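Local coordinates for sugar ABC transporter substrate-binding protein, BlMnBP1 (Bifidobacterium animalis subsp. lactis ATCC 27673, PDB 6I5R) that binds mannobiose and probably delivers manno-oligosaccharides to an ABC transporter that supports growth on beta-mannan, at residues P215-Q220 with D237-A242; G201-Y206 with M303-T308. One frame throughout, in Å; residues are numbered along the deposited sequence.

Interaction 1 (P215-Q220 with D237-A242); sequences PKFMNQ and DTHPYA. With ZN (zinc ion), chain D.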
loop_
_atom_site.group_PDB
_atom_site.type_symbol
_atom_site.label_atom_id
_atom_site.label_comp_id
_atom_site.label_asym_id
_atom_site.label_seq_id
_atom_site.Cartn_x
_atom_site.Cartn_y
_atom_site.Cartn_z
ATOM N N PRO A 215 13.903 -4.355 9.492
ATOM C CA PRO A 215 13.789 -3.607 8.229
ATOM C C PRO A 215 14.404 -4.310 7.040
ATOM O O PRO A 215 14.110 -3.950 5.900
ATOM C CB PRO A 215 14.527 -2.297 8.532
ATOM C CG PRO A 215 14.445 -2.164 10.032
ATOM C CD PRO A 215 14.599 -3.571 10.530
ATOM N N LYS A 216 15.272 -5.269 7.266
ATOM C CA LYS A 216 15.877 -6.039 6.193
ATOM C C LYS A 216 15.050 -7.263 5.802
ATOM O O LYS A 216 15.450 -7.993 4.889
ATOM C CB LYS A 216 17.276 -6.517 6.602
ATOM C CG LYS A 216 18.285 -5.403 6.814
ATOM C CD LYS A 216 19.694 -5.893 7.095
ATOM C CE LYS A 216 20.646 -4.704 7.222
ATOM N NZ LYS A 216 22.044 -5.187 7.467
ATOM N N PHE A 217 13.921 -7.525 6.470
ATOM C CA PHE A 217 13.224 -8.779 6.225
ATOM C C PHE A 217 12.707 -8.863 4.792
ATOM O O PHE A 217 12.880 -9.879 4.117
ATOM C CB PHE A 217 12.048 -8.952 7.177
ATOM C CG PHE A 217 11.454 -10.327 7.106
ATOM C CD1 PHE A 217 12.026 -11.368 7.826
ATOM C CD2 PHE A 217 10.394 -10.601 6.267
ATOM C CE1 PHE A 217 11.523 -12.638 7.737
ATOM C CE2 PHE A 217 9.881 -11.892 6.180
ATOM C CZ PHE A 217 10.449 -12.902 6.919
ATOM N N MET A 218 12.058 -7.799 4.323
ATOM C CA MET A 218 11.389 -7.850 3.026
ATOM C C MET A 218 12.367 -8.094 1.887
ATOM O O MET A 218 12.141 -8.965 1.046
ATOM C CB MET A 218 10.634 -6.546 2.762
ATOM C CG MET A 218 9.966 -6.550 1.418
ATOM S SD MET A 218 8.514 -7.631 1.443
ATOM C CE MET A 218 7.310 -6.499 2.097
ATOM N N ASN A 219 13.418 -7.281 1.792
ATOM C CA ASN A 219 14.291 -7.318 0.623
ATOM C C ASN A 219 15.508 -8.209 0.801
ATOM O O ASN A 219 16.141 -8.565 -0.193
ATOM C CB ASN A 219 14.742 -5.895 0.259
ATOM C CG ASN A 219 13.588 -5.051 -0.254
ATOM O OD1 ASN A 219 12.778 -5.548 -1.030
ATOM N ND2 ASN A 219 13.508 -3.780 0.170
ATOM N N GLN A 220 15.845 -8.601 2.027
ATOM C CA GLN A 220 17.010 -9.449 2.231
ATOM C C GLN A 220 16.629 -10.833 2.753
ATOM O O GLN A 220 16.982 -11.847 2.141
ATOM C CB GLN A 220 18.016 -8.790 3.188
ATOM C CG GLN A 220 18.661 -7.545 2.611
ATOM C CD GLN A 220 19.767 -6.966 3.489
ATOM O OE1 GLN A 220 20.422 -7.675 4.262
ATOM N NE2 GLN A 220 19.989 -5.680 3.360
ATOM N N ASP A 237 3.651 -16.317 17.478
ATOM C CA ASP A 237 2.866 -15.103 17.355
ATOM C C ASP A 237 3.598 -13.983 16.627
ATOM O O ASP A 237 3.184 -12.817 16.711
ATOM C CB ASP A 237 2.444 -14.639 18.739
ATOM C CG ASP A 237 3.628 -14.319 19.643
ATOM O OD1 ASP A 237 4.831 -14.512 19.260
ATOM O OD2 ASP A 237 3.332 -13.856 20.781
ATOM N N THR A 238 4.604 -14.247 15.987
ATOM C CA THR A 238 5.265 -13.271 15.130
ATOM C C THR A 238 5.513 -13.890 13.755
ATOM O O THR A 238 5.157 -15.037 13.481
ATOM C CB THR A 238 6.612 -12.797 15.705
ATOM O OG1 THR A 238 7.551 -13.888 15.675
ATOM C CG2 THR A 238 6.387 -12.307 17.121
ATOM N N HIS A 239 6.174 -13.096 12.901
ATOM C CA HIS A 239 6.583 -13.487 11.559
ATOM C C HIS A 239 5.356 -13.654 10.643
ATOM O O HIS A 239 4.219 -13.537 11.096
ATOM C CB HIS A 239 7.392 -14.765 11.635
ATOM C CG HIS A 239 8.815 -14.524 11.996
ATOM N ND1 HIS A 239 9.196 -14.098 13.250
ATOM C CD2 HIS A 239 9.945 -14.559 11.251
ATOM C CE1 HIS A 239 10.506 -13.907 13.268
ATOM N NE2 HIS A 239 10.984 -14.204 12.075
ATOM N N PRO A 240 5.591 -13.892 9.331
ATOM C CA PRO A 240 4.438 -13.907 8.416
ATOM C C PRO A 240 3.335 -14.888 8.805
ATOM O O PRO A 240 2.158 -14.573 8.634
ATOM C CB PRO A 240 5.078 -14.243 7.063
ATOM C CG PRO A 240 6.445 -13.605 7.175
ATOM C CD PRO A 240 6.874 -13.836 8.614
ATOM N N TYR A 241 3.687 -16.077 9.300
ATOM C CA TYR A 241 2.674 -17.048 9.716
ATOM C C TYR A 241 1.623 -16.412 10.620
ATOM O O TYR A 241 0.422 -16.679 10.480
ATOM C CB TYR A 241 3.374 -18.230 10.413
ATOM C CG TYR A 241 2.461 -19.290 10.981
ATOM C CD1 TYR A 241 1.909 -19.133 12.249
ATOM C CD2 TYR A 241 2.156 -20.453 10.271
ATOM C CE1 TYR A 241 1.070 -20.091 12.779
ATOM C CE2 TYR A 241 1.300 -21.412 10.796
ATOM C CZ TYR A 241 0.778 -21.227 12.066
ATOM O OH TYR A 241 -0.055 -22.155 12.650
ATOM N N ALA A 242 2.055 -15.590 11.572
ATOM C CA ALA A 242 1.090 -15.058 12.520
ATOM C C ALA A 242 0.121 -14.110 11.845
ATOM O O ALA A 242 -0.995 -13.910 12.339
ATOM C CB ALA A 242 1.800 -14.351 13.669
HETATM ZN ZN ZN D . 12.952 -14.343 12.296
HETATM O O HOH W 1 12.643 -12.862 13.639
HETATM O O HOH W 2 13.897 -14.290 13.759
HETATM O O HOH W 3 13.326 -14.221 10.583
HETATM O O HOH W 4 15.185 -14.468 12.631
HETATM O O HOH W 5 12.821 -16.487 12.917
#
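Phe217 and His239 bring the two backbones to their nearest approach, 9.7 Å between CA atoms, a separation that leaves the contact entirely to side chains. Phe217 spans the gap. Its CG lies anti to the backbone N (chi1 -170°), which extends the ring from the first turn of helix 217-224 toward Pro240. The two side chains meet from opposite directions: CE2 of Phe217 lies 4.0 Å from CG of Pro240, and CZ of the phenylalanine is 4.1 Å from CD of the same proline. The pyrrolidine thus receives the far end of the benzene ring at an oblique tilt. On its other flank the ring reaches the imidazole more loosely, with CE1 of Phe217 4.3 Å from CD2 of His239. Here a small apolar contact joins the starts of helices 217-224 and 239-252, both in one lobe of the two-lobed solute-binding protein fold, and Thr212 of the short helix 209-212 touches both Phe217 and His239. The histidine marks the polar border of the patch. Its ND1-H donates to OG1 of Thr238 at 2.9 Å, nearly straight at 171° and only 5° out of the imidazole plane, while the threonine hydroxyl also bonds to Ala235 O. Holding the ring from ND1 fixes its rotation and leaves NE2 turned to the metal. A zinc ion sits 2.0 Å from NE2 of His239, the one protein atom of these two segments that binds it, so the ion does not bridge them. The other modelled ligands are waters, several of which stand too close to the zinc or to one another for the exact geometry to be trusted.

Interaction 2 (G201-Y206 with M303-T308); sequences GAWDQY and MPFPIT
Phe305 and Tyr206 are brought together by complementary first torsions: Phe305 holds CG anti to the backbone N (chi1 -168°) and reaches across to Trp203 and Tyr206, whereas Tyr206 keeps CG beside its own N (chi1 -58°) and lays its ring across the phenylalanine's path. The side chains cross at about a right angle. CD2 of Tyr206 approaches CD2 of Phe305 to 3.5 Å and also lies 3.6 Å from CB of Phe305, so the tyrosine rim is lodged where the phenylalanine ring leaves its stem. Ring centroids of Tyr206 and Phe305 stand 5.0 Å apart with planes at 44°, an oblique meeting. Further out, CZ3 of Trp203 meets the edge of the Phe305 ring, 3.9 Å from CE2. Trp203 on the 3-10 segment 202-205 and Tyr206 just after it both present their rings to one partner. Across from them, Pro306 forms the centre of an inverse gamma turn, closed by Ile307 N to Phe305 O at 2.8 Å, and its CD lies over one face of the phenylalanine while Ile307 CG1 borders the edge. The contact thus packs the 202-205 region against the loop that leaves strand 300-304, beside the mixed sheet of a solute-binding lobe; Val281 of strand 277-283 touches both Trp203 and Tyr206. Tyr206 is further tied to strand 139-155, where its hydroxyl bonds to Gly151 O. With an alanine at Tyr206, a gap would probably open beside CB and CD2 of Phe305, and Gly151 O would lose its hydroxyl partner. Between the two segments no hydrogen bond forms, which implies that their fit rests on the shapes of three buried aromatic side chains, with the tyrosine hydroxyl satisfied by the neighbouring strand.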
loop_
_atom_site.group_PDB
_atom_site.type_symbol
_atom_site.label_atom_id
_atom_site.label_comp_id
_atom_site.label_asym_id
_atom_site.label_seq_id
_atom_site.Cartn_x
_atom_site.Cartn_y
_atom_site.Cartn_z
ATOM N N GLY A 201 -4.991 -8.652 -0.982
ATOM C CA GLY A 201 -3.546 -8.589 -1.142
ATOM C C GLY A 201 -2.861 -7.732 -0.088
ATOM O O GLY A 201 -1.664 -7.904 0.168
ATOM N N ALA A 202 -3.588 -6.773 0.493
ATOM C CA ALA A 202 -3.040 -5.895 1.525
ATOM C C ALA A 202 -2.494 -6.664 2.717
ATOM O O ALA A 202 -1.600 -6.166 3.414
ATOM C CB ALA A 202 -4.121 -4.904 1.979
ATOM N N TRP A 203 -2.983 -7.886 2.954
ATOM C CA TRP A 203 -2.450 -8.645 4.074
ATOM C C TRP A 203 -0.952 -8.893 3.937
ATOM O O TRP A 203 -0.267 -9.067 4.950
ATOM C CB TRP A 203 -3.220 -9.958 4.217
ATOM C CG TRP A 203 -4.549 -9.736 4.851
ATOM C CD1 TRP A 203 -5.679 -9.275 4.246
ATOM C CD2 TRP A 203 -4.873 -9.927 6.233
ATOM N NE1 TRP A 203 -6.708 -9.184 5.171
ATOM C CE2 TRP A 203 -6.230 -9.579 6.395
ATOM C CE3 TRP A 203 -4.146 -10.357 7.352
ATOM C CZ2 TRP A 203 -6.873 -9.646 7.637
ATOM C CZ3 TRP A 203 -4.791 -10.432 8.574
ATOM C CH2 TRP A 203 -6.135 -10.065 8.707
ATOM N N ASP A 204 -0.413 -8.862 2.712
ATOM C CA ASP A 204 1.021 -9.017 2.526
ATOM C C ASP A 204 1.800 -7.826 3.070
ATOM O O ASP A 204 3.022 -7.907 3.212
ATOM C CB ASP A 204 1.374 -9.178 1.042
ATOM C CG ASP A 204 0.925 -10.518 0.438
ATOM O OD1 ASP A 204 0.503 -11.429 1.173
ATOM O OD2 ASP A 204 1.015 -10.662 -0.799
ATOM N N GLN A 205 1.119 -6.722 3.366
ATOM C CA GLN A 205 1.799 -5.521 3.818
ATOM C C GLN A 205 2.244 -5.608 5.260
ATOM O O GLN A 205 2.960 -4.713 5.719
ATOM C CB GLN A 205 0.876 -4.320 3.648
ATOM C CG GLN A 205 0.542 -4.049 2.186
ATOM C CD GLN A 205 -0.476 -2.947 1.991
ATOM O OE1 GLN A 205 -0.963 -2.347 2.949
ATOM N NE2 GLN A 205 -0.817 -2.681 0.726
ATOM N N TYR A 206 1.861 -6.662 5.968
ATOM C CA TYR A 206 2.142 -6.776 7.393
ATOM C C TYR A 206 3.217 -7.788 7.730
ATOM O O TYR A 206 3.641 -7.860 8.895
ATOM C CB TYR A 206 0.863 -7.163 8.151
ATOM C CG TYR A 206 -0.219 -6.161 7.916
ATOM C CD1 TYR A 206 -0.967 -6.194 6.755
ATOM C CD2 TYR A 206 -0.461 -5.161 8.811
ATOM C CE1 TYR A 206 -1.923 -5.257 6.497
ATOM C CE2 TYR A 206 -1.430 -4.222 8.565
ATOM C CZ TYR A 206 -2.173 -4.278 7.410
ATOM O OH TYR A 206 -3.132 -3.314 7.159
ATOM N N MET A 303 -5.036 1.626 14.601
ATOM C CA MET A 303 -4.159 0.955 15.538
ATOM C C MET A 303 -3.101 0.158 14.808
ATOM O O MET A 303 -3.280 -0.230 13.647
ATOM C CB MET A 303 -4.941 0.005 16.448
ATOM C CG MET A 303 -5.741 -1.029 15.695
ATOM S SD MET A 303 -6.466 -2.159 16.886
ATOM C CE MET A 303 -5.343 -3.490 16.716
ATOM N N PRO A 304 -1.997 -0.129 15.476
ATOM C CA PRO A 304 -1.015 -1.047 14.897
ATOM C C PRO A 304 -1.621 -2.427 14.717
ATOM O O PRO A 304 -2.540 -2.822 15.435
ATOM C CB PRO A 304 0.123 -1.045 15.926
ATOM C CG PRO A 304 -0.122 0.197 16.776
ATOM C CD PRO A 304 -1.589 0.351 16.816
ATOM N N PHE A 305 -1.108 -3.157 13.737
ATOM C CA PHE A 305 -1.465 -4.559 13.612
ATOM C C PHE A 305 -1.069 -5.278 14.899
ATOM O O PHE A 305 -0.010 -4.998 15.465
ATOM C CB PHE A 305 -0.765 -5.220 12.406
ATOM C CG PHE A 305 -1.321 -6.604 12.062
ATOM C CD1 PHE A 305 -0.769 -7.749 12.625
ATOM C CD2 PHE A 305 -2.408 -6.752 11.220
ATOM C CE1 PHE A 305 -1.284 -8.995 12.356
ATOM C CE2 PHE A 305 -2.927 -8.005 10.949
ATOM C CZ PHE A 305 -2.355 -9.134 11.518
ATOM N N PRO A 306 -1.873 -6.205 15.377
ATOM C CA PRO A 306 -1.622 -6.804 16.706
ATOM C C PRO A 306 -0.565 -7.903 16.723
ATOM O O PRO A 306 -0.828 -9.065 16.989
ATOM C CB PRO A 306 -3.011 -7.328 17.091
ATOM C CG PRO A 306 -3.655 -7.644 15.761
ATOM C CD PRO A 306 -3.156 -6.639 14.796
ATOM N N ILE A 307 0.665 -7.507 16.429
ATOM C CA ILE A 307 1.833 -8.338 16.664
ATOM C C ILE A 307 2.818 -7.527 17.488
ATOM O O ILE A 307 3.001 -6.330 17.252
ATOM C CB ILE A 307 2.486 -8.817 15.346
ATOM C CG1 ILE A 307 1.619 -9.920 14.709
ATOM C CG2 ILE A 307 3.869 -9.387 15.582
ATOM C CD1 ILE A 307 2.090 -10.423 13.353
ATOM N N THR A 308 3.399 -8.177 18.486
ATOM C CA THR A 308 4.458 -7.613 19.308
ATOM C C THR A 308 5.705 -8.462 19.121
ATOM O O THR A 308 5.646 -9.697 19.177
ATOM C CB THR A 308 4.043 -7.556 20.774
ATOM O OG1 THR A 308 2.842 -6.787 20.912
ATOM C CG2 THR A 308 5.149 -6.931 21.622
#

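How the interactions relate
Helix 239-252 belongs to interaction 1 and flanks interaction 2. Interaction 1 uses its first turn, while Val243 and Leu247 farther along it touch Trp203 of interaction 2, and Thr246 touches Phe305. The segments also meet directly: Thr238 CG2 lies 3.4 Å from Thr308 O, and Ala242 CB packs on Ile307 CD1. Interaction 2 is the deeper, its centre about 11 Å from the chain centre against about 16 Å for that of interaction 1, and buries more surface, chiefly through aromatic side chains. Interaction 1 is mainly buried too, but its partly exposed histidine meets zinc and water. Short-range helix pairing thus borders a core contact that joins segments distant in sequence.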